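Local coordinates for LanC-like protein GCR2 (Arabidopsis thaliana, PDB 3T33), which binds zinc, belongs to the LanC-like protein family and may play a role in abscisic acid signaling, at residues R9-E17 with V321-R329; R123-A131 with L170-A180. All coordinates share one frame; numbering follows the deposited sequence.

Overall arrangement
Contact 1 joins the N-terminal loop to the end of helix 308-324 and the turn after it, while contact 2 packs together the loop-to-helix junctions entering helices 130-144 and 174-188. Their centres lie about 31 Å apart on opposite sides of the chain's centre, contact 2 nested along the sequence inside the loop that contact 1 closes. Contact 1 is partly buried and draws on charged chains, alkyl-on-ring packing and a carboxylate-indole bond; contact 2 is almost wholly buried, with small apolar groups, aromatic rings and waters enclosed between backbones. Each sends one leucine toward the zinc site, the side chain of Leu327 about 8 Å and that of Leu171 about 7 Å from the zinc ion.

Contact 1: residues R9-E17 with V321-R329; sequences RFFRNEMPE and VWSRGLLKR
Phe10 and Leu327 form a single backbone bridge, Phe11 N donating to Leu326 O at 2.9 Å, with a weak bond from Lys328 N to Arg9 O; Leu326 is the centre of an inverse gamma turn. One water bridges the segments, donating to Phe11 O and Ser323 O. The Phe10 ring lies with one face over Arg324, whose CA sits 4.1 Å from the ring centroid. With CG between the backbone N and the carbonyl carbon (chi1 51°), the ring turns back over Arg324, whose CG also meets that face, 3.8 Å from Phe10 CE2. The guanidinium salt-bridges Asp282. Phe11 receives Lys328 in a similar way, CG standing over the ring 3.9 Å from its centroid, while Phe365 meets the same ring from helix 353-375. Leu326 CD2 fills in between Phe11 CB and Met15 CE. The indole of Trp322 is held at its edge: NE1 donates almost straight (168°) to Glu17 OE2 at 3.0 Å, the oxygen lying in the ring plane and met on its syn side, though the N-H is tilted out of the carboxylate plane. The carboxylate is turned 73° to the indole, and its OE1 makes a salt bridge to Arg358, which also forms a cation-pi contact with Trp322. Glu17 thus links the indole N-H to a cation, and the nearby arginine would favour the ionised carboxylate; backbone bonds and alkyl-on-ring packing at Phe10 and Phe11, the Glu17-indole bond, and Leu326 against Met15 in between fasten the N-terminal loop to helix 308-324 and the residues after it.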
loop_
_atom_site.group_PDB
_atom_site.type_symbol
_atom_site.label_atom_id
_atom_site.label_comp_id
_atom_site.label_asym_id
_atom_site.label_seq_id
_atom_site.Cartn_x
_atom_site.Cartn_y
_atom_site.Cartn_z
ATOM N N ARG A 9 -2.301 -16.696 -10.513
ATOM C CA ARG A 9 -3.695 -16.984 -10.986
ATOM C C ARG A 9 -4.732 -15.978 -10.456
ATOM O O ARG A 9 -4.667 -15.546 -9.295
ATOM C CB ARG A 9 -4.152 -18.412 -10.629
ATOM C CG ARG A 9 -5.299 -18.921 -11.508
ATOM C CD ARG A 9 -4.774 -19.670 -12.687
ATOM N NE ARG A 9 -5.345 -19.210 -13.959
ATOM C CZ ARG A 9 -4.667 -18.523 -14.888
ATOM N NH1 ARG A 9 -3.397 -18.186 -14.683
ATOM N NH2 ARG A 9 -5.251 -18.167 -16.033
ATOM N N PHE A 10 -5.700 -15.680 -11.330
ATOM C CA PHE A 10 -6.709 -14.669 -11.147
ATOM C C PHE A 10 -8.019 -15.245 -11.591
ATOM O O PHE A 10 -8.061 -16.114 -12.435
ATOM C CB PHE A 10 -6.394 -13.453 -12.022
ATOM C CG PHE A 10 -6.117 -13.788 -13.499
ATOM C CD1 PHE A 10 -7.161 -13.796 -14.436
ATOM C CD2 PHE A 10 -4.801 -14.088 -13.940
ATOM C CE1 PHE A 10 -6.944 -14.068 -15.791
ATOM C CE2 PHE A 10 -4.547 -14.396 -15.305
ATOM C CZ PHE A 10 -5.645 -14.383 -16.248
ATOM N N PHE A 11 -9.087 -14.771 -10.978
ATOM C CA PHE A 11 -10.430 -14.858 -11.555
ATOM C C PHE A 11 -10.496 -14.027 -12.805
ATOM O O PHE A 11 -9.981 -12.911 -12.857
ATOM C CB PHE A 11 -11.467 -14.351 -10.570
ATOM C CG PHE A 11 -11.430 -15.060 -9.277
ATOM C CD1 PHE A 11 -11.829 -16.400 -9.195
ATOM C CD2 PHE A 11 -10.964 -14.413 -8.128
ATOM C CE1 PHE A 11 -11.791 -17.094 -7.967
ATOM C CE2 PHE A 11 -10.933 -15.076 -6.877
ATOM C CZ PHE A 11 -11.347 -16.421 -6.790
ATOM N N ARG A 12 -11.100 -14.585 -13.838
ATOM C CA ARG A 12 -11.324 -13.812 -15.068
ATOM C C ARG A 12 -12.198 -12.602 -14.747
ATOM O O ARG A 12 -13.236 -12.719 -14.086
ATOM C CB ARG A 12 -11.990 -14.688 -16.153
ATOM C CG ARG A 12 -11.048 -15.694 -16.838
ATOM C CD ARG A 12 -11.869 -16.789 -17.642
ATOM N NE ARG A 12 -12.850 -17.605 -16.865
ATOM C CZ ARG A 12 -12.640 -18.875 -16.479
ATOM N NH1 ARG A 12 -11.479 -19.474 -16.758
ATOM N NH2 ARG A 12 -13.569 -19.551 -15.794
ATOM N N ASN A 13 -11.754 -11.444 -15.196
ATOM C CA ASN A 13 -12.548 -10.233 -15.015
ATOM C C ASN A 13 -13.548 -10.042 -16.144
ATOM O O ASN A 13 -13.193 -9.482 -17.170
ATOM C CB ASN A 13 -11.665 -8.987 -14.927
ATOM C CG ASN A 13 -12.438 -7.768 -14.489
ATOM O OD1 ASN A 13 -11.873 -6.690 -14.355
ATOM N ND2 ASN A 13 -13.743 -7.923 -14.246
ATOM N N GLU A 14 -14.780 -10.489 -15.938
ATOM C CA GLU A 14 -15.847 -10.318 -16.909
ATOM C C GLU A 14 -16.830 -9.219 -16.455
ATOM O O GLU A 14 -17.866 -8.967 -17.109
ATOM C CB GLU A 14 -16.620 -11.635 -17.161
ATOM C CG GLU A 14 -15.808 -12.921 -17.530
ATOM C CD GLU A 14 -15.084 -12.906 -18.907
ATOM O OE1 GLU A 14 -15.179 -11.913 -19.672
ATOM O OE2 GLU A 14 -14.389 -13.911 -19.213
ATOM N N MET A 15 -16.522 -8.560 -15.347
ATOM C CA MET A 15 -17.287 -7.385 -14.951
ATOM C C MET A 15 -17.396 -6.328 -16.081
ATOM O O MET A 15 -16.486 -6.131 -16.888
ATOM C CB MET A 15 -16.695 -6.773 -13.684
ATOM C CG MET A 15 -16.809 -7.691 -12.487
ATOM S SD MET A 15 -16.389 -6.886 -10.947
ATOM C CE MET A 15 -14.634 -7.158 -11.075
ATOM N N PRO A 16 -18.541 -5.668 -16.148
ATOM C CA PRO A 16 -18.839 -4.676 -17.192
ATOM C C PRO A 16 -17.923 -3.471 -17.124
ATOM O O PRO A 16 -17.641 -2.956 -16.021
ATOM C CB PRO A 16 -20.282 -4.272 -16.910
ATOM C CG PRO A 16 -20.642 -4.887 -15.590
ATOM C CD PRO A 16 -19.722 -6.048 -15.369
ATOM N N GLU A 17 -17.438 -3.054 -18.286
ATOM C CA GLU A 17 -16.636 -1.858 -18.411
ATOM C C GLU A 17 -17.442 -0.647 -17.975
ATOM O O GLU A 17 -18.676 -0.611 -18.051
ATOM C CB GLU A 17 -16.151 -1.646 -19.843
ATOM C CG GLU A 17 -15.170 -2.709 -20.388
ATOM C CD GLU A 17 -13.777 -2.716 -19.702
ATOM O OE1 GLU A 17 -13.331 -1.645 -19.212
ATOM O OE2 GLU A 17 -13.129 -3.800 -19.675
ATOM N N VAL A 321 -3.385 -4.842 -14.463
ATOM C CA VAL A 321 -4.202 -5.056 -13.237
ATOM C C VAL A 321 -5.698 -5.273 -13.566
ATOM O O VAL A 321 -6.359 -6.203 -13.052
ATOM C CB VAL A 321 -3.995 -3.907 -12.250
ATOM C CG1 VAL A 321 -4.591 -4.289 -10.882
ATOM C CG2 VAL A 321 -2.476 -3.663 -12.111
ATOM N N TRP A 322 -6.234 -4.463 -14.469
ATOM C CA TRP A 322 -7.647 -4.658 -14.792
ATOM C C TRP A 322 -7.930 -6.051 -15.343
ATOM O O TRP A 322 -8.955 -6.658 -14.983
ATOM C CB TRP A 322 -8.184 -3.541 -15.692
ATOM C CG TRP A 322 -9.637 -3.608 -16.003
ATOM C CD1 TRP A 322 -10.178 -3.711 -17.239
ATOM C CD2 TRP A 322 -10.754 -3.533 -15.079
ATOM N NE1 TRP A 322 -11.542 -3.744 -17.146
ATOM C CE2 TRP A 322 -11.926 -3.625 -15.845
ATOM C CE3 TRP A 322 -10.867 -3.423 -13.680
ATOM C CZ2 TRP A 322 -13.235 -3.586 -15.271
ATOM C CZ3 TRP A 322 -12.173 -3.391 -13.090
ATOM C CH2 TRP A 322 -13.329 -3.467 -13.897
ATOM N N SER A 323 -7.055 -6.604 -16.183
ATOM C CA SER A 323 -7.379 -7.943 -16.683
ATOM C C SER A 323 -6.858 -9.097 -15.859
ATOM O O SER A 323 -7.499 -10.155 -15.802
ATOM C CB SER A 323 -6.996 -8.129 -18.158
ATOM O OG SER A 323 -5.615 -8.368 -18.284
ATOM N N ARG A 324 -5.737 -8.923 -15.184
ATOM C CA ARG A 324 -5.178 -10.065 -14.449
ATOM C C ARG A 324 -5.102 -9.833 -12.935
ATOM O O ARG A 324 -4.587 -10.693 -12.216
ATOM C CB ARG A 324 -3.784 -10.398 -14.982
ATOM C CG ARG A 324 -3.714 -10.903 -16.462
ATOM C CD ARG A 324 -2.274 -10.729 -17.040
ATOM N NE ARG A 324 -1.325 -11.609 -16.361
ATOM C CZ ARG A 324 -0.007 -11.576 -16.524
ATOM N NH1 ARG A 324 0.582 -10.716 -17.362
ATOM N NH2 ARG A 324 0.736 -12.439 -15.847
ATOM N N GLY A 325 -5.627 -8.695 -12.455
ATOM C CA GLY A 325 -5.329 -8.217 -11.114
ATOM C C GLY A 325 -6.305 -8.702 -10.090
ATOM O O GLY A 325 -6.141 -8.469 -8.894
ATOM N N LEU A 326 -7.336 -9.366 -10.560
ATOM C CA LEU A 326 -8.348 -9.948 -9.690
ATOM C C LEU A 326 -7.902 -11.329 -9.117
ATOM O O LEU A 326 -8.516 -12.381 -9.355
ATOM C CB LEU A 326 -9.668 -10.005 -10.464
ATOM C CG LEU A 326 -10.986 -9.971 -9.705
ATOM C CD1 LEU A 326 -11.215 -8.641 -8.930
ATOM C CD2 LEU A 326 -12.159 -10.245 -10.720
ATOM N N LEU A 327 -6.832 -11.273 -8.329
ATOM C CA LEU A 327 -6.141 -12.390 -7.721
ATOM C C LEU A 327 -7.062 -13.276 -6.893
ATOM O O LEU A 327 -8.012 -12.776 -6.288
ATOM C CB LEU A 327 -5.070 -11.800 -6.789
ATOM C CG LEU A 327 -3.624 -11.535 -7.239
ATOM C CD1 LEU A 327 -3.431 -11.566 -8.739
ATOM C CD2 LEU A 327 -2.981 -10.331 -6.596
ATOM N N LYS A 328 -6.724 -14.558 -6.779
ATOM C CA LYS A 328 -7.458 -15.478 -5.907
ATOM C C LYS A 328 -7.021 -15.389 -4.437
ATOM O O LYS A 328 -7.023 -16.387 -3.715
ATOM C CB LYS A 328 -7.316 -16.917 -6.410
ATOM C CG LYS A 328 -7.771 -17.120 -7.845
ATOM C CD LYS A 328 -8.070 -18.584 -8.129
ATOM C CE LYS A 328 -7.870 -18.915 -9.599
ATOM N NZ LYS A 328 -8.965 -19.773 -10.128
ATOM N N ARG A 329 -6.652 -14.186 -4.007
ATOM C CA ARG A 329 -6.253 -13.897 -2.632
ATOM C C ARG A 329 -6.841 -12.555 -2.266
ATOM O O ARG A 329 -6.962 -11.656 -3.122
ATOM C CB ARG A 329 -4.769 -13.766 -2.598
ATOM C CG ARG A 329 -4.117 -14.908 -3.296
ATOM C CD ARG A 329 -2.700 -14.700 -3.415
ATOM N NE ARG A 329 -2.123 -15.906 -3.974
ATOM C CZ ARG A 329 -0.827 -16.136 -4.043
ATOM N NH1 ARG A 329 0.009 -15.216 -3.584
ATOM N NH2 ARG A 329 -0.383 -17.270 -4.577
HETATM O O HOH W 1 -8.408 -10.783 -13.394
#

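Contact 2: residues R123-A131 with L170-A180; sequences RVTFICGYA and LLYGRAGYLWA
Thr125 inserts its side chain into the turn before helix 174-188. Its OG1 donates to Leu171 O at 2.6 Å from above the carbonyl plane, and accepts from Cys128 N, an ST motif within its loop. The methyl CG2, anti to the carbonyl carbon, reaches the first turn of the helix, 3.2 Å from Gly173 O and 3.7 Å from Gly176 CA. Gly176, lacking a side chain, lets the loop come this close, and its carbonyl accepts from Phe126 N at 3.3 Å, again from above the carbonyl plane. Beyond it, Trp179 directs its edge at the face of Phe126, CZ3 over the ring centre and the planes 50° apart. Two loop-helix junctions of the alpha/alpha-barrel of the LanC-like family are interlocked, and the helices meet at Ala131 CB and Ala180 CB, 3.6 Å apart. On the far flank, Cys128 SG lies obliquely to the Tyr172 ring, 4.6 Å from its centroid. Ile127 CD1 instead packs against Leu170 CD1 and Leu171 CD1. Waters relay Val124 N to Tyr172 O and Ile127 N to Leu170 O. Farther out, Phe183 meets the Phe126 and Trp179 rings, indole NE1 bonds to Tyr413 O, and Glu169 OE1 accepts from Tyr172 N.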
loop_
_atom_site.group_PDB
_atom_site.type_symbol
_atom_site.label_atom_id
_atom_site.label_comp_id
_atom_site.label_asym_id
_atom_site.label_seq_id
_atom_site.Cartn_x
_atom_site.Cartn_y
_atom_site.Cartn_z
ATOM N N ARG A 123 14.433 -5.038 13.660
ATOM C CA ARG A 123 13.672 -4.542 12.495
ATOM C C ARG A 123 13.576 -3.015 12.518
ATOM O O ARG A 123 13.278 -2.401 13.499
ATOM C CB ARG A 123 12.285 -5.163 12.407
ATOM C CG ARG A 123 12.202 -6.717 12.374
ATOM C CD ARG A 123 12.882 -7.328 11.170
ATOM N NE ARG A 123 12.388 -8.683 10.910
ATOM C CZ ARG A 123 13.174 -9.750 10.698
ATOM N NH1 ARG A 123 14.512 -9.624 10.718
ATOM N NH2 ARG A 123 12.633 -10.936 10.432
ATOM N N VAL A 124 13.848 -2.398 11.403
ATOM C CA VAL A 124 13.970 -0.965 11.389
ATOM C C VAL A 124 12.906 -0.209 10.458
ATOM O O VAL A 124 12.852 1.019 10.395
ATOM C CB VAL A 124 15.440 -0.743 11.002
ATOM C CG1 VAL A 124 15.622 -0.010 9.704
ATOM C CG2 VAL A 124 16.274 -0.312 12.197
ATOM N N THR A 125 12.042 -0.939 9.773
ATOM C CA THR A 125 11.143 -0.266 8.783
ATOM C C THR A 125 9.697 0.011 9.285
ATOM O O THR A 125 9.244 -0.497 10.334
ATOM C CB THR A 125 11.044 -1.056 7.450
ATOM O OG1 THR A 125 10.337 -2.272 7.696
ATOM C CG2 THR A 125 12.472 -1.406 6.883
ATOM N N PHE A 126 8.969 0.811 8.493
ATOM C CA PHE A 126 7.548 1.049 8.798
ATOM C C PHE A 126 6.717 -0.235 8.808
ATOM O O PHE A 126 5.944 -0.457 9.760
ATOM C CB PHE A 126 6.936 2.064 7.805
ATOM C CG PHE A 126 5.571 2.542 8.192
ATOM C CD1 PHE A 126 5.419 3.559 9.086
ATOM C CD2 PHE A 126 4.439 2.008 7.594
ATOM C CE1 PHE A 126 4.146 4.013 9.445
ATOM C CE2 PHE A 126 3.187 2.486 7.918
ATOM C CZ PHE A 126 3.047 3.479 8.862
ATOM N N ILE A 127 6.861 -1.053 7.776
ATOM C CA ILE A 127 5.930 -2.154 7.560
ATOM C C ILE A 127 6.359 -3.406 8.343
ATOM O O ILE A 127 5.527 -4.231 8.747
ATOM C CB ILE A 127 5.844 -2.508 6.062
ATOM C CG1 ILE A 127 5.230 -1.372 5.210
ATOM C CG2 ILE A 127 5.141 -3.828 5.818
ATOM C CD1 ILE A 127 5.582 -1.525 3.638
ATOM N N CYS A 128 7.664 -3.548 8.578
ATOM C CA CYS A 128 8.135 -4.757 9.224
ATOM C C CYS A 128 8.839 -4.587 10.561
ATOM O O CYS A 128 9.116 -5.581 11.218
ATOM C CB CYS A 128 8.972 -5.606 8.257
ATOM S SG CYS A 128 7.942 -6.421 7.063
ATOM N N GLY A 129 9.100 -3.355 10.978
ATOM C CA GLY A 129 9.915 -3.098 12.162
ATOM C C GLY A 129 9.391 -2.021 13.078
ATOM O O GLY A 129 8.213 -1.621 13.056
ATOM N N TYR A 130 10.313 -1.487 13.823
ATOM C CA TYR A 130 10.073 -0.737 15.008
ATOM C C TYR A 130 9.782 0.731 14.707
ATOM O O TYR A 130 9.140 1.425 15.526
ATOM C CB TYR A 130 11.398 -0.822 15.846
ATOM C CG TYR A 130 11.304 -0.157 17.177
ATOM C CD1 TYR A 130 10.265 -0.485 18.026
ATOM C CD2 TYR A 130 12.238 0.809 17.593
ATOM C CE1 TYR A 130 10.119 0.101 19.312
ATOM C CE2 TYR A 130 12.132 1.417 18.898
ATOM C CZ TYR A 130 11.041 1.029 19.771
ATOM O OH TYR A 130 10.806 1.562 21.057
ATOM N N ALA A 131 10.331 1.230 13.594
ATOM C CA ALA A 131 10.007 2.597 13.115
ATOM C C ALA A 131 8.500 2.707 12.853
ATOM O O ALA A 131 7.897 3.719 13.124
ATOM C CB ALA A 131 10.835 2.961 11.810
ATOM N N LEU A 170 12.192 -1.964 0.810
ATOM C CA LEU A 170 11.137 -1.287 1.612
ATOM C C LEU A 170 10.808 -2.088 2.806
ATOM O O LEU A 170 10.526 -1.531 3.819
ATOM C CB LEU A 170 9.820 -1.073 0.823
ATOM C CG LEU A 170 8.960 0.212 0.838
ATOM C CD1 LEU A 170 7.448 -0.147 0.784
ATOM C CD2 LEU A 170 9.242 1.164 1.898
ATOM N N LEU A 171 10.752 -3.395 2.686
ATOM C CA LEU A 171 10.334 -4.198 3.833
ATOM C C LEU A 171 11.373 -4.301 4.960
ATOM O O LEU A 171 11.004 -4.262 6.153
ATOM C CB LEU A 171 9.814 -5.549 3.374
ATOM C CG LEU A 171 8.289 -5.618 3.230
ATOM C CD1 LEU A 171 7.727 -4.520 2.417
ATOM C CD2 LEU A 171 7.776 -6.934 2.732
ATOM N N TYR A 172 12.666 -4.313 4.608
ATOM C CA TYR A 172 13.766 -4.544 5.628
ATOM C C TYR A 172 14.897 -3.514 5.618
ATOM O O TYR A 172 15.594 -3.348 6.602
ATOM C CB TYR A 172 14.295 -5.996 5.591
ATOM C CG TYR A 172 13.194 -7.035 5.875
ATOM C CD1 TYR A 172 12.552 -7.109 7.133
ATOM C CD2 TYR A 172 12.776 -7.919 4.893
ATOM C CE1 TYR A 172 11.557 -8.036 7.380
ATOM C CE2 TYR A 172 11.764 -8.854 5.141
ATOM C CZ TYR A 172 11.169 -8.898 6.366
ATOM O OH TYR A 172 10.172 -9.817 6.580
ATOM N N GLY A 173 14.956 -2.724 4.562
ATOM C CA GLY A 173 16.027 -1.813 4.324
ATOM C C GLY A 173 15.765 -0.363 4.559
ATOM O O GLY A 173 14.792 0.055 5.183
ATOM N N ARG A 174 16.707 0.401 4.072
ATOM C CA ARG A 174 16.758 1.807 4.254
ATOM C C ARG A 174 15.561 2.550 3.628
ATOM O O ARG A 174 15.121 3.508 4.191
ATOM C CB ARG A 174 18.106 2.353 3.664
ATOM C CG ARG A 174 19.295 2.356 4.675
ATOM C CD ARG A 174 20.659 2.787 4.009
ATOM N NE ARG A 174 21.434 1.609 3.657
ATOM C CZ ARG A 174 22.346 1.051 4.438
ATOM N NH1 ARG A 174 22.637 1.585 5.599
ATOM N NH2 ARG A 174 22.929 -0.064 4.054
ATOM N N ALA A 175 15.082 2.166 2.446
ATOM C CA ALA A 175 13.922 2.862 1.878
ATOM C C ALA A 175 12.770 2.783 2.919
ATOM O O ALA A 175 12.118 3.787 3.202
ATOM C CB ALA A 175 13.505 2.248 0.522
ATOM N N GLY A 176 12.629 1.616 3.540
ATOM C CA GLY A 176 11.684 1.347 4.615
ATOM C C GLY A 176 11.772 2.200 5.870
ATOM O O GLY A 176 10.741 2.628 6.421
ATOM N N TYR A 177 12.988 2.443 6.356
ATOM C CA TYR A 177 13.137 3.289 7.512
ATOM C C TYR A 177 12.841 4.731 7.058
ATOM O O TYR A 177 12.231 5.539 7.762
ATOM C CB TYR A 177 14.570 3.147 8.023
ATOM C CG TYR A 177 14.961 4.296 8.898
ATOM C CD1 TYR A 177 14.580 4.327 10.246
ATOM C CD2 TYR A 177 15.685 5.341 8.409
ATOM C CE1 TYR A 177 14.915 5.399 11.073
ATOM C CE2 TYR A 177 16.048 6.468 9.271
ATOM C CZ TYR A 177 15.655 6.465 10.584
ATOM O OH TYR A 177 15.920 7.540 11.428
ATOM N N LEU A 178 13.343 5.078 5.886
ATOM C CA LEU A 178 13.228 6.442 5.369
ATOM C C LEU A 178 11.740 6.774 5.107
ATOM O O LEU A 178 11.280 7.881 5.416
ATOM C CB LEU A 178 13.988 6.535 4.046
ATOM C CG LEU A 178 13.835 7.823 3.226
ATOM C CD1 LEU A 178 14.249 9.050 4.101
ATOM C CD2 LEU A 178 14.657 7.730 1.948
ATOM N N TRP A 179 11.010 5.801 4.540
ATOM C CA TRP A 179 9.546 5.914 4.442
ATOM C C TRP A 179 8.855 6.348 5.794
ATOM O O TRP A 179 8.077 7.300 5.790
ATOM C CB TRP A 179 8.925 4.633 3.835
ATOM C CG TRP A 179 7.491 4.855 3.259
ATOM C CD1 TRP A 179 7.133 4.964 1.926
ATOM C CD2 TRP A 179 6.262 5.021 4.017
ATOM N NE1 TRP A 179 5.779 5.151 1.811
ATOM C CE2 TRP A 179 5.217 5.210 3.072
ATOM C CE3 TRP A 179 5.950 5.006 5.394
ATOM C CZ2 TRP A 179 3.832 5.390 3.467
ATOM C CZ3 TRP A 179 4.581 5.167 5.804
ATOM C CH2 TRP A 179 3.536 5.352 4.809
ATOM N N ALA A 180 9.231 5.719 6.914
ATOM C CA ALA A 180 8.691 6.037 8.244
ATOM C C ALA A 180 8.957 7.455 8.661
ATOM O O ALA A 180 8.104 8.086 9.327
ATOM C CB ALA A 180 9.261 5.093 9.320
HETATM O O HOH W 2 14.929 -3.988 9.039
HETATM O O HOH W 3 11.999 -3.772 9.335
HETATM O O HOH W 4 8.651 -0.234 5.424
#